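Local atomic coordinates of predicted protein (Acinetobacter sp. RUH2624, PDB entry 4MEA), a protein that hydrolyses epoxides and is a secreted Cif-type virulence factor with the alpha/beta hydrolase fold. Residues 152-156 against 319-323; 204-209 against 223-227; 212-218 against 306-311; 262-267 against 288-294. All coordinates share one frame; numbering follows the deposited sequence.

Interaction 1. Residues 152-156 against 319-323; sequences KKAVF and LSNFL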
loop_
_atom_site.group_PDB
_atom_site.type_symbol
_atom_site.label_atom_id
_atom_site.label_comp_id
_atom_site.label_asym_id
_atom_site.label_seq_id
_atom_site.Cartn_x
_atom_site.Cartn_y
_atom_site.Cartn_z
ATOM N N LYS A 152 -28.958 18.918 -11.198
ATOM C CA LYS A 152 -29.250 19.040 -12.622
ATOM C C LYS A 152 -28.159 18.414 -13.486
ATOM O O LYS A 152 -28.444 17.783 -14.506
ATOM C CB LYS A 152 -29.423 20.514 -12.995
ATOM C CG LYS A 152 -29.913 20.744 -14.413
ATOM C CD LYS A 152 -30.194 22.216 -14.653
ATOM C CE LYS A 152 -30.819 22.446 -16.016
ATOM N NZ LYS A 152 -31.218 23.868 -16.196
ATOM N N LYS A 153 -26.909 18.624 -13.075
ATOM C CA LYS A 153 -25.737 18.063 -13.742
ATOM C C LYS A 153 -24.674 17.765 -12.690
ATOM O O LYS A 153 -24.590 18.461 -11.671
ATOM C CB LYS A 153 -25.158 19.046 -14.755
ATOM C CG LYS A 153 -26.123 19.486 -15.838
ATOM C CD LYS A 153 -25.471 20.487 -16.775
ATOM C CE LYS A 153 -26.419 20.878 -17.900
ATOM N NZ LYS A 153 -25.760 21.773 -18.886
ATOM N N ALA A 154 -23.851 16.755 -12.951
ATOM C CA ALA A 154 -22.845 16.312 -11.985
ATOM C C ALA A 154 -21.499 16.048 -12.647
ATOM O O ALA A 154 -21.439 15.477 -13.736
ATOM C CB ALA A 154 -23.318 15.060 -11.260
ATOM N N VAL A 155 -20.428 16.457 -11.970
ATOM C CA VAL A 155 -19.070 16.229 -12.446
ATOM C C VAL A 155 -18.293 15.488 -11.364
ATOM O O VAL A 155 -18.303 15.904 -10.205
ATOM C CB VAL A 155 -18.340 17.563 -12.717
ATOM C CG1 VAL A 155 -16.935 17.296 -13.268
ATOM C CG2 VAL A 155 -19.152 18.443 -13.655
ATOM N N PHE A 156 -17.636 14.394 -11.747
ATOM C CA PHE A 156 -16.716 13.680 -10.862
ATOM C C PHE A 156 -15.306 13.840 -11.422
ATOM O O PHE A 156 -15.101 13.764 -12.640
ATOM C CB PHE A 156 -17.094 12.195 -10.776
ATOM C CG PHE A 156 -18.475 11.951 -10.215
ATOM C CD1 PHE A 156 -18.663 11.773 -8.851
ATOM C CD2 PHE A 156 -19.582 11.906 -11.052
ATOM C CE1 PHE A 156 -19.933 11.544 -8.332
ATOM C CE2 PHE A 156 -20.853 11.690 -10.539
ATOM C CZ PHE A 156 -21.024 11.505 -9.176
ATOM N N LEU A 319 -15.505 22.714 -17.018
ATOM C CA LEU A 319 -16.746 22.849 -16.258
ATOM C C LEU A 319 -17.710 23.846 -16.921
ATOM O O LEU A 319 -18.914 23.596 -17.005
ATOM C CB LEU A 319 -16.467 23.276 -14.815
ATOM C CG LEU A 319 -15.714 22.338 -13.871
ATOM C CD1 LEU A 319 -15.380 23.092 -12.585
ATOM C CD2 LEU A 319 -16.499 21.063 -13.558
ATOM N N SER A 320 -17.180 24.974 -17.388
ATOM C CA SER A 320 -18.023 25.997 -18.007
ATOM C C SER A 320 -18.741 25.473 -19.245
ATOM O O SER A 320 -19.939 25.711 -19.427
ATOM C CB SER A 320 -17.204 27.239 -18.351
ATOM O OG SER A 320 -16.827 27.910 -17.166
ATOM N N ASN A 321 -18.005 24.753 -20.087
ATOM C CA ASN A 321 -18.560 24.199 -21.318
ATOM C C ASN A 321 -19.591 23.107 -21.050
ATOM O O ASN A 321 -20.575 22.976 -21.782
ATOM C CB ASN A 321 -17.447 23.645 -22.212
ATOM C CG ASN A 321 -16.610 24.737 -22.845
ATOM O OD1 ASN A 321 -17.021 25.899 -22.893
ATOM N ND2 ASN A 321 -15.431 24.369 -23.342
ATOM N N PHE A 322 -19.351 22.321 -20.006
ATOM C CA PHE A 322 -20.281 21.272 -19.612
ATOM C C PHE A 322 -21.496 21.808 -18.855
ATOM O O PHE A 322 -22.633 21.434 -19.158
ATOM C CB PHE A 322 -19.577 20.241 -18.741
ATOM C CG PHE A 322 -20.499 19.206 -18.171
ATOM C CD1 PHE A 322 -21.063 18.238 -18.987
ATOM C CD2 PHE A 322 -20.789 19.189 -16.819
ATOM C CE1 PHE A 322 -21.912 17.276 -18.464
ATOM C CE2 PHE A 322 -21.629 18.226 -16.289
ATOM C CZ PHE A 322 -22.191 17.270 -17.113
ATOM N N LEU A 323 -21.251 22.658 -17.859
ATOM C CA LEU A 323 -22.307 23.130 -16.961
ATOM C C LEU A 323 -23.178 24.206 -17.600
ATOM O O LEU A 323 -24.399 24.202 -17.442
ATOM C CB LEU A 323 -21.719 23.675 -15.653
ATOM C CG LEU A 323 -21.093 22.680 -14.680
ATOM C CD1 LEU A 323 -20.693 23.377 -13.383
ATOM C CD2 LEU A 323 -22.076 21.542 -14.407
#
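V155 and F322 form the centre of the contact. Methyl CG2 of V155 lies 3.6 Å from CE2 of F322 and is equally near its CD2. The two side chains pass each other in opposite directions, and the methyl meets the ring obliquely. CG2 of V155 also meets CD2 of L319 at 3.7 Å, and V155 CG1 adds a second contact to the same L319 CD2, at 3.8 Å. This leucine methyl thus sits against both branches of the valine. F322 extends toward the strand because its CG is anti to the backbone N (chi1 174°). Its far end then comes near the strand backbone, with CE2 3.8 Å from A154 O. This is a helix-on-sheet contact of the alpha/beta hydrolase fold. The C-terminal helix 307-323 covers one side of the central sheet and runs roughly antiparallel to strand 151-157, at 149° between the short segments. A154 and F156 turn to the other side, where they pack on helix 136-146. M268 of the adjacent strand 267-272 also touches V155, L319 and F322. Farther out, CB of K153 lies 4.0 Å from CD2 of L323. The rest of the lysine chain is extended and brings NZ to the last turn of the helix. There NZ donates to F322 O at 3.2 Å, in the carbonyl plane. It also donates to L323 O at 3.1 Å, from above the plane of the L323 carbonyl. The positive charge would probably be stabilised by the carbonyl-rich C-terminal end of the helix.

Interaction 2. Residues 204-209 against 223-227; sequences FSYFIK and LAELI
I227 reaches F204 because its CG1 is anti to the carbonyl carbon (chi1 -62°) and its chain continues extended to CD1. That methyl lies 3.3 Å from CB of F204, a tight carbon-to-carbon approach. L223 has a similar shape, with chi2 of 168°, and its two methyls fork toward different residues of the facing helix. The contact joins helices 200-211 and 220-227. Both lie in the long, largely helical insertion between strands 151-157 and 267-272, consistent with the cap domain of epoxide hydrolases of this fold. The short segments cross at 100°, nearly at right angles. The F204 and I227 side chains slide past each other in opposite directions. CG2 of I227 comes 4.0 Å from CD2 of F204 and meets the ring obliquely. The same ring also meets those of F67 and Y230. On the next residue, the backbone N of S205 lies 3.6 Å from I227 CD1, so this methyl rests against the helix backbone as well. The fork of L223 fills the other half of the contact. Its CD1 lies 3.6 Å from OG of S205, a van der Waals contact; OG makes a weak hydrogen bond to N201 O one turn earlier. L223 CD2 meets both arms of I208, with CG2 at 3.9 Å and CD1 at 4.0 Å. F218 packs on both I208 and L223 and extends this apolar layer. Y206 faces the other way and meets F188 of the second subunit edge-to-face. I208 CD1 also touches CB of L226, at 4.2 Å.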
loop_
_atom_site.group_PDB
_atom_site.type_symbol
_atom_site.label_atom_id
_atom_site.label_comp_id
_atom_site.label_asym_id
_atom_site.label_seq_id
_atom_site.Cartn_x
_atom_site.Cartn_y
_atom_site.Cartn_z
ATOM N N PHE A 204 3.004 13.497 3.172
ATOM C CA PHE A 204 2.219 14.247 2.195
ATOM C C PHE A 204 3.048 14.987 1.143
ATOM O O PHE A 204 2.625 15.093 -0.013
ATOM C CB PHE A 204 1.255 15.209 2.893
ATOM C CG PHE A 204 0.030 14.534 3.466
ATOM C CD1 PHE A 204 -1.033 14.179 2.642
ATOM C CD2 PHE A 204 -0.057 14.259 4.819
ATOM C CE1 PHE A 204 -2.171 13.551 3.163
ATOM C CE2 PHE A 204 -1.192 13.639 5.350
ATOM C CZ PHE A 204 -2.248 13.291 4.522
ATOM N N SER A 205 4.208 15.519 1.524
ATOM C CA SER A 205 5.073 16.149 0.526
ATOM C C SER A 205 5.356 15.161 -0.607
ATOM O O SER A 205 5.247 15.502 -1.790
ATOM C CB SER A 205 6.385 16.650 1.140
ATOM O OG SER A 205 6.178 17.833 1.903
ATOM N N TYR A 206 5.713 13.936 -0.240
ATOM C CA TYR A 206 6.025 12.913 -1.234
ATOM C C TYR A 206 4.755 12.455 -1.964
ATOM O O TYR A 206 4.711 12.407 -3.195
ATOM C CB TYR A 206 6.757 11.721 -0.593
ATOM C CG TYR A 206 7.268 10.747 -1.627
ATOM C CD1 TYR A 206 8.493 10.950 -2.250
ATOM C CD2 TYR A 206 6.504 9.648 -2.006
ATOM C CE1 TYR A 206 8.952 10.077 -3.217
ATOM C CE2 TYR A 206 6.950 8.771 -2.966
ATOM C CZ TYR A 206 8.175 8.992 -3.570
ATOM O OH TYR A 206 8.616 8.108 -4.532
ATOM N N PHE A 207 3.714 12.139 -1.200
ATOM C CA PHE A 207 2.434 11.711 -1.765
ATOM C C PHE A 207 1.851 12.741 -2.751
ATOM O O PHE A 207 1.501 12.401 -3.886
ATOM C CB PHE A 207 1.435 11.458 -0.625
ATOM C CG PHE A 207 0.101 10.927 -1.079
ATOM C CD1 PHE A 207 -0.148 9.562 -1.101
ATOM C CD2 PHE A 207 -0.915 11.797 -1.453
ATOM C CE1 PHE A 207 -1.388 9.072 -1.510
ATOM C CE2 PHE A 207 -2.156 11.327 -1.857
ATOM C CZ PHE A 207 -2.396 9.958 -1.889
ATOM N N ILE A 208 1.745 13.996 -2.316
ATOM C CA ILE A 208 1.193 15.059 -3.170
ATOM C C ILE A 208 2.034 15.287 -4.444
ATOM O O ILE A 208 1.492 15.355 -5.550
ATOM C CB ILE A 208 1.022 16.391 -2.387
ATOM C CG1 ILE A 208 -0.112 16.273 -1.365
ATOM C CG2 ILE A 208 0.768 17.559 -3.333
ATOM C CD1 ILE A 208 -0.124 17.414 -0.350
ATOM N N LYS A 209 3.351 15.403 -4.298
ATOM C CA LYS A 209 4.200 15.580 -5.481
ATOM C C LYS A 209 4.113 14.379 -6.443
ATOM O O LYS A 209 4.092 14.558 -7.657
ATOM C CB LYS A 209 5.646 15.874 -5.093
ATOM C CG LYS A 209 5.911 17.343 -4.790
ATOM C CD LYS A 209 7.371 17.538 -4.467
ATOM C CE LYS A 209 7.752 18.995 -4.434
ATOM N NZ LYS A 209 9.200 19.122 -4.123
ATOM N N LEU A 223 2.928 23.385 0.315
ATOM C CA LEU A 223 2.764 22.078 0.935
ATOM C C LEU A 223 2.365 22.210 2.406
ATOM O O LEU A 223 1.459 21.514 2.869
ATOM C CB LEU A 223 4.015 21.206 0.746
ATOM C CG LEU A 223 4.223 20.673 -0.683
ATOM C CD1 LEU A 223 5.621 20.063 -0.865
ATOM C CD2 LEU A 223 3.137 19.659 -1.081
ATOM N N ALA A 224 3.021 23.108 3.140
ATOM C CA ALA A 224 2.664 23.336 4.538
ATOM C C ALA A 224 1.182 23.712 4.689
ATOM O O ALA A 224 0.501 23.249 5.611
ATOM C CB ALA A 224 3.568 24.414 5.163
ATOM N N GLU A 225 0.684 24.530 3.766
ATOM C CA GLU A 225 -0.730 24.936 3.770
ATOM C C GLU A 225 -1.683 23.780 3.460
ATOM O O GLU A 225 -2.761 23.684 4.052
ATOM C CB GLU A 225 -0.964 26.068 2.770
ATOM C CG GLU A 225 -0.250 27.339 3.135
ATOM C CD GLU A 225 -0.510 28.448 2.142
ATOM O OE1 GLU A 225 -1.363 28.258 1.248
ATOM O OE2 GLU A 225 0.135 29.507 2.264
ATOM N N LEU A 226 -1.285 22.916 2.528
ATOM C CA LEU A 226 -2.079 21.739 2.178
ATOM C C LEU A 226 -2.040 20.653 3.255
ATOM O O LEU A 226 -2.997 19.897 3.422
ATOM C CB LEU A 226 -1.610 21.150 0.843
ATOM C CG LEU A 226 -1.867 22.079 -0.343
ATOM C CD1 LEU A 226 -1.250 21.529 -1.619
ATOM C CD2 LEU A 226 -3.370 22.273 -0.498
ATOM N N ILE A 227 -0.935 20.581 3.986
ATOM C CA ILE A 227 -0.729 19.487 4.931
ATOM C C ILE A 227 -1.207 19.810 6.346
ATOM O O ILE A 227 -1.654 18.922 7.076
ATOM C CB ILE A 227 0.740 19.020 4.920
ATOM C CG1 ILE A 227 1.086 18.498 3.520
ATOM C CG2 ILE A 227 0.965 17.949 5.980
ATOM C CD1 ILE A 227 2.580 18.243 3.271
#

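Interaction 3. Residues 212-218 against 306-311; sequences AGKKEIF and WMVEEN
E310 of the C-terminal helix binds the backbone of the loop 212-218 through its carboxylate. The loop links two helices of the probable cap region, so the contact joins that region to the first turn of helix 307-323, where W306 is the N-cap residue. OE1 of E310 accepts from G213 N at 2.7 Å, on its syn side, and from K214 N at 2.8 Å, from above the carboxylate plane. Both donors come from the same face. The second bond is nearly straight (170° at the hydrogen), the first bent (138°). G304 N also donates to this oxygen. The other oxygen, OE2, accepts from W306 N at 3.1 Å on its anti side. The carboxylate is thus held at both oxygens, which should fix its rotation and favour its charged form. The K214 chain bends at its end (chi4 81°), so that NZ donates to E310 O at 3.1 Å, from above the carbonyl plane.

The apolar contacts lie beside this. F218 and W306 side chains cross at about a right angle, and their rings meet obliquely. The F218 ring has E310 CG near its plane, while I217 CG2 lies over one face. A212 CB sits in plane at the edge of the indole, 3.9 Å from CD1. The indole NE1 donates a hydrogen bond to I208 O. At the tip of F218, CZ lies 3.7 Å from W306 CD1.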
loop_
_atom_site.group_PDB
_atom_site.type_symbol
_atom_site.label_atom_id
_atom_site.label_comp_id
_atom_site.label_asym_id
_atom_site.label_seq_id
_atom_site.Cartn_x
_atom_site.Cartn_y
_atom_site.Cartn_z
ATOM N N ALA A 212 1.126 14.658 -8.586
ATOM C CA ALA A 212 1.156 15.860 -9.421
ATOM C C ALA A 212 1.811 15.608 -10.788
ATOM O O ALA A 212 2.753 14.823 -10.907
ATOM C CB ALA A 212 1.867 16.994 -8.707
ATOM N N GLY A 213 1.307 16.284 -11.816
ATOM C CA GLY A 213 2.003 16.338 -13.090
ATOM C C GLY A 213 2.948 17.532 -13.094
ATOM O O GLY A 213 4.095 17.434 -13.524
ATOM N N LYS A 214 2.466 18.669 -12.608
ATOM C CA LYS A 214 3.302 19.861 -12.508
ATOM C C LYS A 214 3.864 19.993 -11.089
ATOM O O LYS A 214 3.307 20.698 -10.254
ATOM C CB LYS A 214 2.507 21.108 -12.903
ATOM C CG LYS A 214 1.931 21.058 -14.316
ATOM C CD LYS A 214 1.601 22.454 -14.819
ATOM C CE LYS A 214 1.109 22.443 -16.263
ATOM N NZ LYS A 214 -0.328 22.070 -16.374
ATOM N N LYS A 215 4.978 19.315 -10.824
ATOM C CA LYS A 215 5.487 19.217 -9.452
ATOM C C LYS A 215 6.066 20.524 -8.886
ATOM O O LYS A 215 6.031 20.746 -7.674
ATOM C CB LYS A 215 6.508 18.076 -9.330
ATOM C CG LYS A 215 5.994 16.720 -9.803
ATOM C CD LYS A 215 7.010 15.615 -9.512
ATOM C CE LYS A 215 6.791 14.393 -10.400
ATOM N NZ LYS A 215 5.414 13.841 -10.320
ATOM N N GLU A 216 6.576 21.383 -9.768
ATOM C CA GLU A 216 7.260 22.618 -9.373
ATOM C C GLU A 216 6.363 23.573 -8.581
ATOM O O GLU A 216 6.837 24.438 -7.834
ATOM C CB GLU A 216 7.847 23.327 -10.612
ATOM C CG GLU A 216 6.813 23.869 -11.609
ATOM C CD GLU A 216 6.249 22.805 -12.564
ATOM O OE1 GLU A 216 6.830 21.702 -12.677
ATOM O OE2 GLU A 216 5.213 23.083 -13.210
ATOM N N ILE A 217 5.061 23.410 -8.752
ATOM C CA ILE A 217 4.082 24.265 -8.103
ATOM C C ILE A 217 4.082 24.042 -6.593
ATOM O O ILE A 217 3.727 24.930 -5.811
ATOM C CB ILE A 217 2.677 23.977 -8.689
ATOM C CG1 ILE A 217 2.522 24.665 -10.049
ATOM C CG2 ILE A 217 1.569 24.402 -7.742
ATOM C CD1 ILE A 217 1.400 24.062 -10.907
ATOM N N PHE A 218 4.478 22.847 -6.175
ATOM C CA PHE A 218 4.320 22.478 -4.773
ATOM C C PHE A 218 5.536 22.856 -3.948
ATOM O O PHE A 218 6.342 22.010 -3.567
ATOM C CB PHE A 218 3.907 21.007 -4.637
ATOM C CG PHE A 218 2.570 20.725 -5.267
ATOM C CD1 PHE A 218 1.398 20.914 -4.549
ATOM C CD2 PHE A 218 2.485 20.345 -6.597
ATOM C CE1 PHE A 218 0.160 20.698 -5.137
ATOM C CE2 PHE A 218 1.251 20.131 -7.194
ATOM C CZ PHE A 218 0.089 20.305 -6.462
ATOM N N TRP A 306 -4.031 16.865 -8.771
ATOM C CA TRP A 306 -4.469 18.080 -8.085
ATOM C C TRP A 306 -4.862 19.109 -9.140
ATOM O O TRP A 306 -4.146 20.084 -9.384
ATOM C CB TRP A 306 -3.353 18.584 -7.160
ATOM C CG TRP A 306 -2.705 17.447 -6.416
ATOM C CD1 TRP A 306 -1.462 16.929 -6.626
ATOM C CD2 TRP A 306 -3.296 16.666 -5.368
ATOM N NE1 TRP A 306 -1.233 15.880 -5.765
ATOM C CE2 TRP A 306 -2.343 15.697 -4.982
ATOM C CE3 TRP A 306 -4.539 16.689 -4.720
ATOM C CZ2 TRP A 306 -2.589 14.765 -3.973
ATOM C CZ3 TRP A 306 -4.786 15.754 -3.709
ATOM C CH2 TRP A 306 -3.814 14.804 -3.352
ATOM N N MET A 307 -6.023 18.882 -9.750
ATOM C CA MET A 307 -6.327 19.447 -11.059
ATOM C C MET A 307 -6.495 20.960 -11.083
ATOM O O MET A 307 -6.116 21.602 -12.056
ATOM C CB MET A 307 -7.553 18.762 -11.658
ATOM C CG MET A 307 -7.375 17.253 -11.855
ATOM S SD MET A 307 -8.879 16.496 -12.500
ATOM C CE MET A 307 -9.011 17.278 -14.104
ATOM N N VAL A 308 -7.064 21.524 -10.021
ATOM C CA VAL A 308 -7.217 22.972 -9.931
ATOM C C VAL A 308 -5.886 23.684 -9.610
ATOM O O VAL A 308 -5.586 24.738 -10.182
ATOM C CB VAL A 308 -8.325 23.362 -8.924
ATOM C CG1 VAL A 308 -8.432 24.878 -8.796
ATOM C CG2 VAL A 308 -9.659 22.757 -9.370
ATOM N N GLU A 309 -5.078 23.109 -8.723
ATOM C CA GLU A 309 -3.731 23.644 -8.488
ATOM C C GLU A 309 -2.916 23.683 -9.792
ATOM O O GLU A 309 -2.284 24.685 -10.106
ATOM C CB GLU A 309 -2.965 22.821 -7.437
ATOM C CG GLU A 309 -3.502 22.895 -6.005
ATOM C CD GLU A 309 -3.072 24.159 -5.261
ATOM O OE1 GLU A 309 -3.261 24.208 -4.023
ATOM O OE2 GLU A 309 -2.548 25.097 -5.909
ATOM N N GLU A 310 -2.949 22.592 -10.554
ATOM C CA GLU A 310 -2.076 22.434 -11.724
ATOM C C GLU A 310 -2.629 23.002 -13.039
ATOM O O GLU A 310 -1.876 23.284 -13.972
ATOM C CB GLU A 310 -1.745 20.959 -11.924
ATOM C CG GLU A 310 -1.273 20.240 -10.677
ATOM C CD GLU A 310 -0.970 18.788 -10.958
ATOM O OE1 GLU A 310 -0.267 18.526 -11.955
ATOM O OE2 GLU A 310 -1.454 17.910 -10.204
ATOM N N ASN A 311 -3.940 23.162 -13.125
ATOM C CA ASN A 311 -4.551 23.515 -14.402
ATOM C C ASN A 311 -5.944 24.089 -14.176
ATOM O O ASN A 311 -6.938 23.554 -14.664
ATOM C CB ASN A 311 -4.587 22.285 -15.324
ATOM C CG ASN A 311 -4.879 22.638 -16.780
ATOM O OD1 ASN A 311 -5.083 23.802 -17.119
ATOM N ND2 ASN A 311 -4.888 21.622 -17.652
#

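Interaction 4. Residues 262-267 against 288-294; sequences KLTIPS and FVADPAQ
L263 N donates to F288 O at 2.7 Å, with an N-H...O angle of 169° and the donor nearly along the C=O axis. The carbonyl of the same residue is used in turn: A290 N donates to L263 O at 3.0 Å, equally straight. L263 therefore holds the residues before and after V289, and the two backbones form a single parallel bridge there. CB of L263 is also close to this bond, 3.3 Å from F288 O. A water bridges D291 N, from which it accepts at 2.9 Å, and the amide of Q294, where it lies close to OE1. Its contact with L263 O is too short to trust. These loops lead into adjacent parallel strands, 267-272 and 295-300, at the edge of the central sheet. Helix 279-288 lies between the strands in sequence and completes a beta-alpha-beta crossover. The sheet pairing begins where S267 N donates to Q294 O at 3.1 Å, from above the carbonyl plane. P266 CA makes a CH...O contact to the same oxygen. The side chain of Q294 reaches back to the facing loop with its chain extended, bringing its amide to T264 O. Q294 NE2 donates to T264 O at 2.7 Å, bent and from above the carbonyl plane. OE1 also sits close to that oxygen, an unfavourable meeting of two acceptors that swapping the amide ends would not relieve. D291 shapes the turn before it, an Asx turn in which OD1 accepts from A293 N at 3.0 Å. On the solvent side, T264 CG2 touches A290 CB at 3.9 Å.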
loop_
_atom_site.group_PDB
_atom_site.type_symbol
_atom_site.label_atom_id
_atom_site.label_comp_id
_atom_site.label_asym_id
_atom_site.label_seq_id
_atom_site.Cartn_x
_atom_site.Cartn_y
_atom_site.Cartn_z
ATOM N N LYS A 262 -28.631 4.375 -12.027
ATOM C CA LYS A 262 -27.562 4.982 -12.799
ATOM C C LYS A 262 -27.905 6.452 -13.005
ATOM O O LYS A 262 -28.983 6.910 -12.608
ATOM C CB LYS A 262 -27.422 4.295 -14.153
ATOM C CG LYS A 262 -27.083 2.821 -14.063
ATOM C CD LYS A 262 -27.087 2.180 -15.443
ATOM C CE LYS A 262 -26.767 0.694 -15.355
ATOM N NZ LYS A 262 -26.862 0.026 -16.686
ATOM N N LEU A 263 -26.989 7.184 -13.625
ATOM C CA LEU A 263 -27.184 8.607 -13.871
ATOM C C LEU A 263 -27.968 8.879 -15.153
ATOM O O LEU A 263 -27.538 8.504 -16.247
ATOM C CB LEU A 263 -25.836 9.332 -13.908
ATOM C CG LEU A 263 -25.097 9.353 -12.565
ATOM C CD1 LEU A 263 -23.772 10.092 -12.699
ATOM C CD2 LEU A 263 -25.974 9.954 -11.448
ATOM N N THR A 264 -29.120 9.533 -15.001
ATOM C CA THR A 264 -29.963 9.922 -16.130
ATOM C C THR A 264 -29.860 11.424 -16.404
ATOM O O THR A 264 -30.452 11.932 -17.350
ATOM C CB THR A 264 -31.447 9.548 -15.890
ATOM O OG1 THR A 264 -31.929 10.221 -14.723
ATOM C CG2 THR A 264 -31.600 8.039 -15.675
ATOM N N ILE A 265 -29.123 12.133 -15.556
ATOM C CA ILE A 265 -28.825 13.539 -15.794
ATOM C C ILE A 265 -27.479 13.604 -16.500
ATOM O O ILE A 265 -26.707 12.643 -16.450
ATOM C CB ILE A 265 -28.719 14.340 -14.473
ATOM C CG1 ILE A 265 -27.567 13.818 -13.615
ATOM C CG2 ILE A 265 -30.040 14.308 -13.693
ATOM C CD1 ILE A 265 -27.225 14.735 -12.427
ATOM N N PRO A 266 -27.189 14.732 -17.168
ATOM C CA PRO A 266 -25.883 14.873 -17.809
ATOM C C PRO A 266 -24.774 14.750 -16.764
ATOM O O PRO A 266 -24.893 15.294 -15.663
ATOM C CB PRO A 266 -25.926 16.294 -18.379
ATOM C CG PRO A 266 -27.400 16.593 -18.537
ATOM C CD PRO A 266 -28.046 15.916 -17.376
ATOM N N SER A 267 -23.712 14.032 -17.105
ATOM C CA SER A 267 -22.598 13.858 -16.187
ATOM C C SER A 267 -21.277 13.999 -16.930
ATOM O O SER A 267 -21.218 13.849 -18.153
ATOM C CB SER A 267 -22.678 12.500 -15.501
ATOM O OG SER A 267 -22.565 11.445 -16.438
ATOM N N PHE A 288 -22.038 3.738 -15.098
ATOM C CA PHE A 288 -22.766 4.750 -14.319
ATOM C C PHE A 288 -23.749 5.604 -15.118
ATOM O O PHE A 288 -24.582 6.299 -14.533
ATOM C CB PHE A 288 -21.786 5.670 -13.568
ATOM C CG PHE A 288 -21.194 5.049 -12.330
ATOM C CD1 PHE A 288 -21.701 5.355 -11.077
ATOM C CD2 PHE A 288 -20.139 4.158 -12.421
ATOM C CE1 PHE A 288 -21.162 4.787 -9.939
ATOM C CE2 PHE A 288 -19.598 3.586 -11.284
ATOM C CZ PHE A 288 -20.112 3.900 -10.042
ATOM N N VAL A 289 -23.644 5.578 -16.442
ATOM C CA VAL A 289 -24.464 6.460 -17.263
ATOM C C VAL A 289 -25.536 5.690 -18.033
ATOM O O VAL A 289 -25.242 4.716 -18.722
ATOM C CB VAL A 289 -23.599 7.308 -18.224
ATOM C CG1 VAL A 289 -22.500 8.035 -17.445
ATOM C CG2 VAL A 289 -22.994 6.448 -19.309
ATOM N N ALA A 290 -26.784 6.123 -17.895
ATOM C CA ALA A 290 -27.902 5.454 -18.560
ATOM C C ALA A 290 -27.905 5.725 -20.061
ATOM O O ALA A 290 -28.276 4.861 -20.859
ATOM C CB ALA A 290 -29.227 5.883 -17.942
ATOM N N ASP A 291 -27.483 6.928 -20.439
ATOM C CA ASP A 291 -27.459 7.328 -21.840
ATOM C C ASP A 291 -26.175 8.087 -22.174
ATOM O O ASP A 291 -25.973 9.212 -21.717
ATOM C CB ASP A 291 -28.693 8.171 -22.171
ATOM C CG ASP A 291 -28.667 8.719 -23.581
ATOM O OD1 ASP A 291 -27.843 8.251 -24.395
ATOM O OD2 ASP A 291 -29.479 9.619 -23.878
ATOM N N PRO A 292 -25.309 7.463 -22.983
ATOM C CA PRO A 292 -23.985 7.964 -23.365
ATOM C C PRO A 292 -24.062 9.351 -23.975
ATOM O O PRO A 292 -23.072 10.079 -23.985
ATOM C CB PRO A 292 -23.535 6.967 -24.435
ATOM C CG PRO A 292 -24.272 5.724 -24.125
ATOM C CD PRO A 292 -25.604 6.161 -23.605
ATOM N N ALA A 293 -25.228 9.710 -24.494
ATOM C CA ALA A 293 -25.386 11.010 -25.128
ATOM C C ALA A 293 -25.319 12.132 -24.099
ATOM O O ALA A 293 -25.053 13.282 -24.441
ATOM C CB ALA A 293 -26.695 11.073 -25.909
ATOM N N GLN A 294 -25.561 11.792 -22.838
ATOM C CA GLN A 294 -25.526 12.781 -21.757
ATOM C C GLN A 294 -24.159 12.865 -21.071
ATOM O O GLN A 294 -23.938 13.724 -20.213
ATOM C CB GLN A 294 -26.572 12.442 -20.699
ATOM C CG GLN A 294 -28.007 12.501 -21.158
ATOM C CD GLN A 294 -28.959 12.179 -20.023
ATOM O OE1 GLN A 294 -28.975 11.056 -19.508
ATOM N NE2 GLN A 294 -29.745 13.174 -19.610
HETATM O O HOH W 1 -26.990 9.141 -18.641
#

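How the interactions relate
Strand 151-157 comes first and opens interaction 1. Its loop closes only at the end of helix 307-323, so it spans the other three contacts. Interaction 2 opens next, at helix 200-211. Interaction 3 opens at 212-218, before interaction 2 closes at 223-227, so the two cross. They touch, through K209 O with K215 NZ. Interaction 4 opens and closes within the span of interaction 3, which ends at 306-311. It meets interaction 1 where A154 N faces P266 O. Interaction 1 lays the C-terminal helix on the sheet, and interaction 4 joins the loops before strands 267-272 and 295-300 at its edge. Interaction 2 lies in the inserted helices, and interaction 3 ties these to helix 307-323.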